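Local coordinates for Cry23AA1 (Bacillus thuringiensis, PDB 4RHZ), which probably acts as a pore-forming insecticidal toxin of the aerolysin family, binds zinc and forms a binary complex with Cry37Aa1, at residues 80-90 and 118-129; 168-176 and 185-193. All blocks are in the same frame, centred on the assembly; numbering follows the deposited sequence.

Contact 1: 80-90 and 118-129; sequences TETSAVTEGVK and YNYSTTNTTTTT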
loop_
_atom_site.group_PDB
_atom_site.type_symbol
_atom_site.label_atom_id
_atom_site.label_comp_id
_atom_site.label_asym_id
_atom_site.label_seq_id
_atom_site.Cartn_x
_atom_site.Cartn_y
_atom_site.Cartn_z
ATOM N N THR A 80 7.793 -1.472 7.898
ATOM C CA THR A 80 8.517 -2.573 7.230
ATOM C C THR A 80 8.720 -2.444 5.680
ATOM O O THR A 80 7.826 -1.992 4.961
ATOM C CB THR A 80 7.791 -3.902 7.588
ATOM O OG1 THR A 80 7.818 -4.096 8.996
ATOM C CG2 THR A 80 8.472 -5.126 7.019
ATOM N N GLU A 81 9.894 -2.848 5.182
ATOM C CA GLU A 81 10.153 -3.105 3.739
ATOM C C GLU A 81 10.837 -4.460 3.549
ATOM O O GLU A 81 11.729 -4.884 4.335
ATOM C CB GLU A 81 11.030 -2.039 3.118
ATOM C CG GLU A 81 10.518 -0.677 3.385
ATOM C CD GLU A 81 11.404 0.453 2.895
ATOM O OE1 GLU A 81 12.604 0.268 2.561
ATOM O OE2 GLU A 81 10.871 1.583 2.860
ATOM N N THR A 82 10.424 -5.131 2.482
ATOM C CA THR A 82 10.806 -6.469 2.199
ATOM C C THR A 82 10.985 -6.598 0.681
ATOM O O THR A 82 10.162 -6.083 -0.135
ATOM C CB THR A 82 9.799 -7.394 2.719
ATOM O OG1 THR A 82 9.802 -7.248 4.117
ATOM C CG2 THR A 82 10.123 -8.910 2.404
ATOM N N SER A 83 12.111 -7.221 0.322
ATOM C CA SER A 83 12.345 -7.667 -1.028
ATOM C C SER A 83 13.038 -9.060 -1.099
ATOM O O SER A 83 13.558 -9.562 -0.080
ATOM C CB SER A 83 13.086 -6.609 -1.798
ATOM O OG SER A 83 14.405 -6.534 -1.330
ATOM N N ALA A 84 12.885 -9.720 -2.260
ATOM C CA ALA A 84 13.547 -11.025 -2.563
ATOM C C ALA A 84 13.474 -11.288 -4.084
ATOM O O ALA A 84 12.670 -10.661 -4.796
ATOM C CB ALA A 84 12.903 -12.156 -1.815
ATOM N N VAL A 85 14.360 -12.152 -4.578
ATOM C CA VAL A 85 14.279 -12.722 -5.898
ATOM C C VAL A 85 13.568 -14.039 -5.619
ATOM O O VAL A 85 13.872 -14.719 -4.659
ATOM C CB VAL A 85 15.708 -13.000 -6.426
ATOM C CG1 VAL A 85 15.719 -13.965 -7.697
ATOM C CG2 VAL A 85 16.478 -11.692 -6.672
ATOM N N THR A 86 12.576 -14.383 -6.415
ATOM C CA THR A 86 11.890 -15.688 -6.248
ATOM C C THR A 86 12.258 -16.619 -7.416
ATOM O O THR A 86 12.161 -17.862 -7.310
ATOM C CB THR A 86 10.347 -15.496 -6.223
ATOM O OG1 THR A 86 10.005 -14.625 -7.310
ATOM C CG2 THR A 86 9.931 -14.773 -4.937
ATOM N N GLU A 87 12.723 -16.045 -8.505
ATOM C CA GLU A 87 13.210 -16.892 -9.613
ATOM C C GLU A 87 14.442 -16.292 -10.128
ATOM O O GLU A 87 14.385 -15.209 -10.712
ATOM C CB GLU A 87 12.184 -16.970 -10.742
ATOM C CG GLU A 87 11.005 -17.942 -10.428
ATOM C CD GLU A 87 10.079 -18.038 -11.615
ATOM O OE1 GLU A 87 9.499 -16.995 -12.028
ATOM O OE2 GLU A 87 9.991 -19.134 -12.211
ATOM N N GLY A 88 15.573 -16.967 -9.894
ATOM C CA GLY A 88 16.857 -16.349 -10.181
ATOM C C GLY A 88 17.812 -17.269 -10.942
ATOM O O GLY A 88 17.413 -18.325 -11.437
ATOM N N VAL A 89 19.084 -16.856 -10.975
ATOM C CA VAL A 89 20.129 -17.453 -11.795
ATOM C C VAL A 89 21.480 -17.306 -11.099
ATOM O O VAL A 89 21.783 -16.259 -10.489
ATOM C CB VAL A 89 20.088 -16.886 -13.247
ATOM C CG1 VAL A 89 20.517 -15.377 -13.324
ATOM C CG2 VAL A 89 20.845 -17.796 -14.278
ATOM N N LYS A 90 22.263 -18.396 -11.112
ATOM C CA LYS A 90 23.648 -18.367 -10.645
ATOM C C LYS A 90 24.633 -18.765 -11.774
ATOM O O LYS A 90 24.640 -19.932 -12.279
ATOM C CB LYS A 90 23.787 -19.325 -9.497
ATOM C CG LYS A 90 25.226 -19.393 -8.880
ATOM C CD LYS A 90 25.129 -20.226 -7.572
ATOM C CE LYS A 90 26.449 -20.356 -6.862
ATOM N NZ LYS A 90 26.994 -19.036 -6.533
ATOM N N TYR A 118 18.662 -6.442 -5.294
ATOM C CA TYR A 118 18.427 -7.780 -5.822
ATOM C C TYR A 118 19.708 -8.562 -6.187
ATOM O O TYR A 118 20.407 -8.206 -7.140
ATOM C CB TYR A 118 17.486 -7.709 -6.983
ATOM C CG TYR A 118 16.137 -7.225 -6.518
ATOM C CD1 TYR A 118 15.199 -8.109 -6.017
ATOM C CD2 TYR A 118 15.823 -5.853 -6.528
ATOM C CE1 TYR A 118 13.960 -7.661 -5.595
ATOM C CE2 TYR A 118 14.591 -5.394 -6.073
ATOM C CZ TYR A 118 13.677 -6.278 -5.622
ATOM O OH TYR A 118 12.458 -5.782 -5.188
ATOM N N ASN A 119 19.985 -9.586 -5.388
ATOM C CA ASN A 119 21.014 -10.558 -5.705
ATOM C C ASN A 119 20.400 -11.761 -6.469
ATOM O O ASN A 119 19.624 -12.538 -5.903
ATOM C CB ASN A 119 21.716 -11.012 -4.438
ATOM C CG ASN A 119 22.785 -12.179 -4.720
ATOM O OD1 ASN A 119 22.855 -12.797 -5.830
ATOM N ND2 ASN A 119 23.552 -12.501 -3.685
ATOM N N TYR A 120 20.740 -11.891 -7.745
ATOM C CA TYR A 120 20.055 -12.867 -8.638
ATOM C C TYR A 120 20.229 -14.331 -8.269
ATOM O O TYR A 120 19.406 -15.159 -8.639
ATOM C CB TYR A 120 20.443 -12.674 -10.095
ATOM C CG TYR A 120 20.013 -11.376 -10.753
ATOM C CD1 TYR A 120 19.965 -10.171 -10.051
ATOM C CD2 TYR A 120 19.754 -11.344 -12.118
ATOM C CE1 TYR A 120 19.616 -8.945 -10.720
ATOM C CE2 TYR A 120 19.395 -10.164 -12.765
ATOM C CZ TYR A 120 19.342 -8.982 -12.058
ATOM O OH TYR A 120 19.020 -7.851 -12.735
ATOM N N SER A 121 21.223 -14.596 -7.437
ATOM C CA SER A 121 21.686 -15.953 -7.129
ATOM C C SER A 121 21.115 -16.556 -5.865
ATOM O O SER A 121 21.442 -17.734 -5.542
ATOM C CB SER A 121 23.234 -15.963 -7.057
ATOM O OG SER A 121 23.679 -15.385 -8.318
ATOM N N THR A 122 20.283 -15.801 -5.151
ATOM C CA THR A 122 19.673 -16.355 -3.939
ATOM C C THR A 122 18.176 -16.082 -3.867
ATOM O O THR A 122 17.701 -15.129 -4.486
ATOM C CB THR A 122 20.404 -15.867 -2.624
ATOM O OG1 THR A 122 19.752 -16.462 -1.503
ATOM C CG2 THR A 122 20.325 -14.314 -2.415
ATOM N N THR A 123 17.422 -16.921 -3.157
ATOM C CA THR A 123 16.018 -16.623 -2.871
ATOM C C THR A 123 15.819 -16.047 -1.440
ATOM O O THR A 123 14.653 -15.908 -0.937
ATOM C CB THR A 123 15.151 -17.863 -2.904
ATOM O OG1 THR A 123 15.711 -18.784 -1.957
ATOM C CG2 THR A 123 15.117 -18.497 -4.259
ATOM N N ASN A 124 16.917 -15.858 -0.728
ATOM C CA ASN A 124 16.871 -15.267 0.622
ATOM C C ASN A 124 16.048 -14.010 0.655
ATOM O O ASN A 124 16.174 -13.126 -0.261
ATOM C CB ASN A 124 18.260 -14.866 0.990
ATOM C CG ASN A 124 19.077 -16.059 1.439
ATOM O OD1 ASN A 124 18.576 -17.227 1.499
ATOM N ND2 ASN A 124 20.346 -15.801 1.749
ATOM N N THR A 125 15.194 -13.903 1.649
ATOM C CA THR A 125 14.429 -12.675 1.688
ATOM C C THR A 125 15.029 -11.697 2.718
ATOM O O THR A 125 15.501 -12.142 3.792
ATOM C CB THR A 125 12.895 -12.944 1.890
ATOM O OG1 THR A 125 12.679 -13.332 3.219
ATOM C CG2 THR A 125 12.462 -14.148 1.127
ATOM N N THR A 126 15.018 -10.385 2.378
ATOM C CA THR A 126 15.488 -9.338 3.298
ATOM C C THR A 126 14.386 -8.330 3.668
ATOM O O THR A 126 13.707 -7.767 2.796
ATOM C CB THR A 126 16.752 -8.544 2.827
ATOM O OG1 THR A 126 16.442 -7.918 1.593
ATOM C CG2 THR A 126 17.994 -9.435 2.628
ATOM N N THR A 127 14.243 -8.120 4.973
ATOM C CA THR A 127 13.272 -7.189 5.557
ATOM C C THR A 127 13.981 -6.236 6.514
ATOM O O THR A 127 14.804 -6.685 7.336
ATOM C CB THR A 127 12.244 -7.943 6.376
ATOM O OG1 THR A 127 11.564 -8.889 5.548
ATOM C CG2 THR A 127 11.211 -6.979 7.018
ATOM N N THR A 128 13.686 -4.931 6.383
ATOM C CA THR A 128 13.994 -3.891 7.404
ATOM C C THR A 128 12.720 -3.382 8.086
ATOM O O THR A 128 11.750 -2.997 7.426
ATOM C CB THR A 128 14.699 -2.661 6.820
ATOM O OG1 THR A 128 15.800 -3.074 6.053
ATOM C CG2 THR A 128 15.301 -1.810 7.940
ATOM N N THR A 129 12.728 -3.427 9.407
ATOM C CA THR A 129 11.691 -2.836 10.241
ATOM C C THR A 129 12.355 -1.723 11.043
ATOM O O THR A 129 13.311 -1.963 11.780
ATOM C CB THR A 129 11.145 -3.853 11.251
ATOM O OG1 THR A 129 10.731 -5.020 10.562
ATOM C CG2 THR A 129 9.900 -3.349 11.972
HETATM O O HOH W 1 16.764 -12.711 -2.972
HETATM O O HOH W 2 12.538 -15.693 -2.544
#
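Val85 packs against the end of strand 111-119 and the loop 120-125. Its CG2 lies 3.3 Å from Asn119 O and also reaches Tyr118 CD1, at the edge of the ring. With CG1 anti to the backbone N (chi1 165°), CG2 falls beside that N, toward Tyr118, while CB faces Thr122 O. Two waters hold the Val85 backbone. One accepts from Val85 N and donates to Thr122 O and Asn124 O; the other joins Val85 O to Thr123 O. The strands have parted here, and water replaces direct backbone bonds.

Tyr118 CE1 sits 3.4 Å from Ala84 O, near the ring plane, and OH approaches Ser83 CB. That hydroxyl is hydrogen-bonded to Phe218 O.

From Ser83 back to Thr80 the pairing is regular and antiparallel. Ser83 N bonds Thr126 O at 3.0 Å, and Thr126 N returns the bond to Ser83 O. Thr82 OG1 and Thr127 OG1 share a hydrogen bond of 2.8 Å. These strands run on to the zinc ligands His79, Glu130 and His132. At the other end, Thr86 and Glu87 form a classic bulge facing Ser216. Val89 N then donates to Tyr120 O (2.9 Å), within a type I turn, Asn119 to Thr122, that includes an Asx turn (Ser121 N to Asn119 OD1).

Strand 80-85 lies between strands 126-142 and 211-235. Tyr118 and Tyr120 reach strands 32-40 and 146-179.

Contact 2: 168-176 and 185-193; sequences DMSGTLFCR and AAVYVSVAD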
loop_
_atom_site.group_PDB
_atom_site.type_symbol
_atom_site.label_atom_id
_atom_site.label_comp_id
_atom_site.label_asym_id
_atom_site.label_seq_id
_atom_site.Cartn_x
_atom_site.Cartn_y
_atom_site.Cartn_z
ATOM N N ASP A 168 20.953 -10.463 -19.718
ATOM C CA ASP A 168 21.481 -11.160 -20.909
ATOM C C ASP A 168 22.801 -11.814 -20.576
ATOM O O ASP A 168 23.541 -11.378 -19.703
ATOM C CB ASP A 168 21.748 -10.168 -22.045
ATOM C CG ASP A 168 20.460 -9.597 -22.646
ATOM O OD1 ASP A 168 19.426 -10.308 -22.617
ATOM O OD2 ASP A 168 20.512 -8.461 -23.177
ATOM N N MET A 169 23.112 -12.846 -21.334
ATOM C CA MET A 169 24.327 -13.604 -21.128
ATOM C C MET A 169 24.826 -13.987 -22.518
ATOM O O MET A 169 24.029 -14.339 -23.409
ATOM C CB MET A 169 24.007 -14.843 -20.318
ATOM C CG MET A 169 23.924 -14.581 -18.856
ATOM S SD MET A 169 23.590 -16.084 -17.892
ATOM C CE MET A 169 22.780 -15.382 -16.439
ATOM N N SER A 170 26.133 -13.880 -22.715
ATOM C CA SER A 170 26.768 -14.365 -23.938
ATOM C C SER A 170 28.059 -15.048 -23.520
ATOM O O SER A 170 28.580 -14.800 -22.399
ATOM C CB SER A 170 27.096 -13.226 -24.891
ATOM O OG SER A 170 28.013 -12.395 -24.225
ATOM N N GLY A 171 28.562 -15.911 -24.421
ATOM C CA GLY A 171 29.764 -16.662 -24.115
ATOM C C GLY A 171 29.545 -18.118 -23.789
ATOM O O GLY A 171 28.432 -18.602 -23.881
ATOM N N THR A 172 30.620 -18.833 -23.404
ATOM C CA THR A 172 30.534 -20.278 -23.352
ATOM C C THR A 172 31.150 -20.791 -22.085
ATOM O O THR A 172 31.849 -20.057 -21.377
ATOM C CB THR A 172 31.348 -20.904 -24.502
ATOM O OG1 THR A 172 32.717 -20.467 -24.399
ATOM C CG2 THR A 172 30.790 -20.538 -25.873
ATOM N N LEU A 173 30.867 -22.051 -21.790
ATOM C CA LEU A 173 31.618 -22.799 -20.796
ATOM C C LEU A 173 32.440 -23.848 -21.548
ATOM O O LEU A 173 31.980 -24.438 -22.551
ATOM C CB LEU A 173 30.688 -23.511 -19.790
ATOM C CG LEU A 173 30.030 -22.517 -18.816
ATOM C CD1 LEU A 173 28.750 -21.939 -19.510
ATOM C CD2 LEU A 173 29.733 -23.185 -17.474
ATOM N N PHE A 174 33.627 -24.085 -21.014
ATOM C CA PHE A 174 34.428 -25.159 -21.434
ATOM C C PHE A 174 34.076 -26.371 -20.631
ATOM O O PHE A 174 34.283 -26.362 -19.433
ATOM C CB PHE A 174 35.928 -24.834 -21.315
ATOM C CG PHE A 174 36.805 -25.923 -21.943
ATOM C CD1 PHE A 174 36.654 -26.255 -23.292
ATOM C CD2 PHE A 174 37.642 -26.662 -21.184
ATOM C CE1 PHE A 174 37.392 -27.258 -23.882
ATOM C CE2 PHE A 174 38.378 -27.689 -21.760
ATOM C CZ PHE A 174 38.263 -27.976 -23.123
ATOM N N CYS A 175 33.578 -27.430 -21.267
ATOM C CA CYS A 175 33.111 -28.612 -20.510
ATOM C C CYS A 175 33.854 -29.945 -20.810
ATOM O O CYS A 175 34.005 -30.369 -21.976
ATOM C CB CYS A 175 31.575 -28.805 -20.642
ATOM S SG CYS A 175 30.629 -27.212 -20.864
ATOM N N ARG A 176 34.301 -30.573 -19.738
ATOM C CA ARG A 176 34.991 -31.813 -19.761
ATOM C C ARG A 176 34.048 -32.882 -19.212
ATOM O O ARG A 176 33.613 -32.772 -18.075
ATOM C CB ARG A 176 36.280 -31.717 -18.890
ATOM C CG ARG A 176 37.354 -30.598 -19.317
ATOM C CD ARG A 176 38.533 -30.551 -18.305
ATOM N NE ARG A 176 39.713 -29.740 -18.659
ATOM C CZ ARG A 176 39.903 -28.438 -18.319
ATOM N NH1 ARG A 176 38.930 -27.787 -17.656
ATOM N NH2 ARG A 176 41.056 -27.770 -18.641
ATOM N N ALA A 185 34.974 -36.157 -23.491
ATOM C CA ALA A 185 34.414 -34.930 -24.153
ATOM C C ALA A 185 35.096 -33.684 -23.648
ATOM O O ALA A 185 35.338 -33.550 -22.450
ATOM C CB ALA A 185 32.890 -34.832 -23.967
ATOM N N ALA A 186 35.424 -32.794 -24.555
ATOM C CA ALA A 186 35.986 -31.534 -24.211
ATOM C C ALA A 186 35.439 -30.534 -25.176
ATOM O O ALA A 186 36.072 -30.261 -26.186
ATOM C CB ALA A 186 37.492 -31.583 -24.295
ATOM N N VAL A 187 34.251 -29.978 -24.852
ATOM C CA VAL A 187 33.490 -29.125 -25.773
ATOM C C VAL A 187 33.079 -27.743 -25.162
ATOM O O VAL A 187 33.101 -27.534 -23.947
ATOM C CB VAL A 187 32.225 -29.865 -26.207
ATOM C CG1 VAL A 187 32.550 -31.247 -26.960
ATOM C CG2 VAL A 187 31.385 -30.181 -24.991
ATOM N N TYR A 188 32.726 -26.794 -26.015
ATOM C CA TYR A 188 32.267 -25.525 -25.554
ATOM C C TYR A 188 30.777 -25.476 -25.762
ATOM O O TYR A 188 30.305 -25.845 -26.846
ATOM C CB TYR A 188 32.847 -24.416 -26.399
ATOM C CG TYR A 188 34.271 -24.133 -26.125
ATOM C CD1 TYR A 188 34.627 -23.166 -25.222
ATOM C CD2 TYR A 188 35.291 -24.808 -26.828
ATOM C CE1 TYR A 188 35.959 -22.858 -24.977
ATOM C CE2 TYR A 188 36.639 -24.487 -26.604
ATOM C CZ TYR A 188 36.976 -23.530 -25.664
ATOM O OH TYR A 188 38.317 -23.205 -25.429
ATOM N N VAL A 189 30.061 -24.985 -24.743
ATOM C CA VAL A 189 28.611 -24.931 -24.781
ATOM C C VAL A 189 28.182 -23.541 -24.357
ATOM O O VAL A 189 28.630 -23.075 -23.315
ATOM C CB VAL A 189 27.987 -25.976 -23.860
ATOM C CG1 VAL A 189 26.460 -25.909 -23.969
ATOM C CG2 VAL A 189 28.523 -27.405 -24.214
ATOM N N SER A 190 27.458 -22.859 -25.259
ATOM C CA SER A 190 26.824 -21.549 -25.072
ATOM C C SER A 190 25.756 -21.672 -24.009
ATOM O O SER A 190 25.201 -22.739 -23.802
ATOM C CB SER A 190 25.968 -21.238 -26.305
ATOM O OG SER A 190 26.597 -20.364 -27.202
ATOM N N VAL A 191 25.349 -20.534 -23.475
ATOM C CA VAL A 191 24.150 -20.442 -22.657
ATOM C C VAL A 191 22.916 -20.344 -23.566
ATOM O O VAL A 191 21.858 -20.934 -23.282
ATOM C CB VAL A 191 24.364 -19.261 -21.638
ATOM C CG1 VAL A 191 25.016 -17.971 -22.409
ATOM C CG2 VAL A 191 23.135 -18.997 -20.793
ATOM N N ALA A 192 23.049 -19.685 -24.708
ATOM C CA ALA A 192 22.060 -19.905 -25.822
ATOM C C ALA A 192 21.803 -21.369 -26.196
ATOM O O ALA A 192 20.664 -21.763 -26.368
ATOM C CB ALA A 192 22.492 -19.177 -27.070
ATOM N N ASP A 193 22.859 -22.173 -26.358
ATOM C CA ASP A 193 22.729 -23.623 -26.646
ATOM C C ASP A 193 21.928 -24.310 -25.540
ATOM O O ASP A 193 21.026 -25.164 -25.792
ATOM C CB ASP A 193 24.119 -24.295 -26.739
ATOM C CG ASP A 193 24.942 -23.796 -27.909
ATOM O OD1 ASP A 193 24.329 -23.354 -28.909
ATOM O OD2 ASP A 193 26.208 -23.839 -27.825
#
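Strands 172-176 and 185-190 run antiparallel, with axes 4.5 Å apart at closest and directions 153° apart. Two hydrogen-bonded pairs join them. Leu173 N donates to Val189 O at 2.9 Å, and Val189 N answers to Leu173 O. Cys175 and Val187 do the same, with Cys175 N only 2.7 Å from Val187 O and the bond nearly straight at 169°.

Phe174 and Tyr188 form a non-hydrogen-bonded pair on one face. The edge of Phe174 meets the face of Tyr188, with planes at 55°. CD1 of Phe174 sits above the Tyr188 ring, 3.6 Å from Tyr188 CZ and offset toward the rim. Thr172 OG1 lies 3.4 Å from Tyr188 CD1, at the ring's edge. The Phe174 edge at CE2 points at the centre of a guanidinium face of Arg176.

On the other face, Cys175 SG touches Val189 CG2 at 4.0 Å. Past Gly171, Val191 at the start of helix 191-197 sets CG1 against Met169 CB.

The contact thus has two chemistries. The face with Thr172, Phe174, Arg176, Ala186 and Tyr188 is mainly aromatic and polar, with an edge-to-face pair at its centre. The face with Leu173, Cys175, Val187 and Val189 is apolar, and all but Val187 touch helix 6-18. Backbone bonds hold the hairpin between them.

In the fold
Contact 1 closes before contact 2 opens along the chain, and strand 126-142 of contact 1 is followed directly by strand 146-179 of contact 2. Their centres lie 28 Å apart. Both reach the large mixed sheet; contact 1 also takes in the end of strand 111-119, from the four-stranded sheet. They meet where Val89 CG2 packs on Met169 CE at 3.8 Å. Contact 1 is near the middle of the elongated chain, with the zinc ligands His79, Glu130 and His132 on the continuation of its own strands. Contact 2 lies toward one end, away from that site. Strand 211-235 pairs with both 67-90 and 146-179 and so joins the two regions, consistent with the elongated aerolysin-family fold.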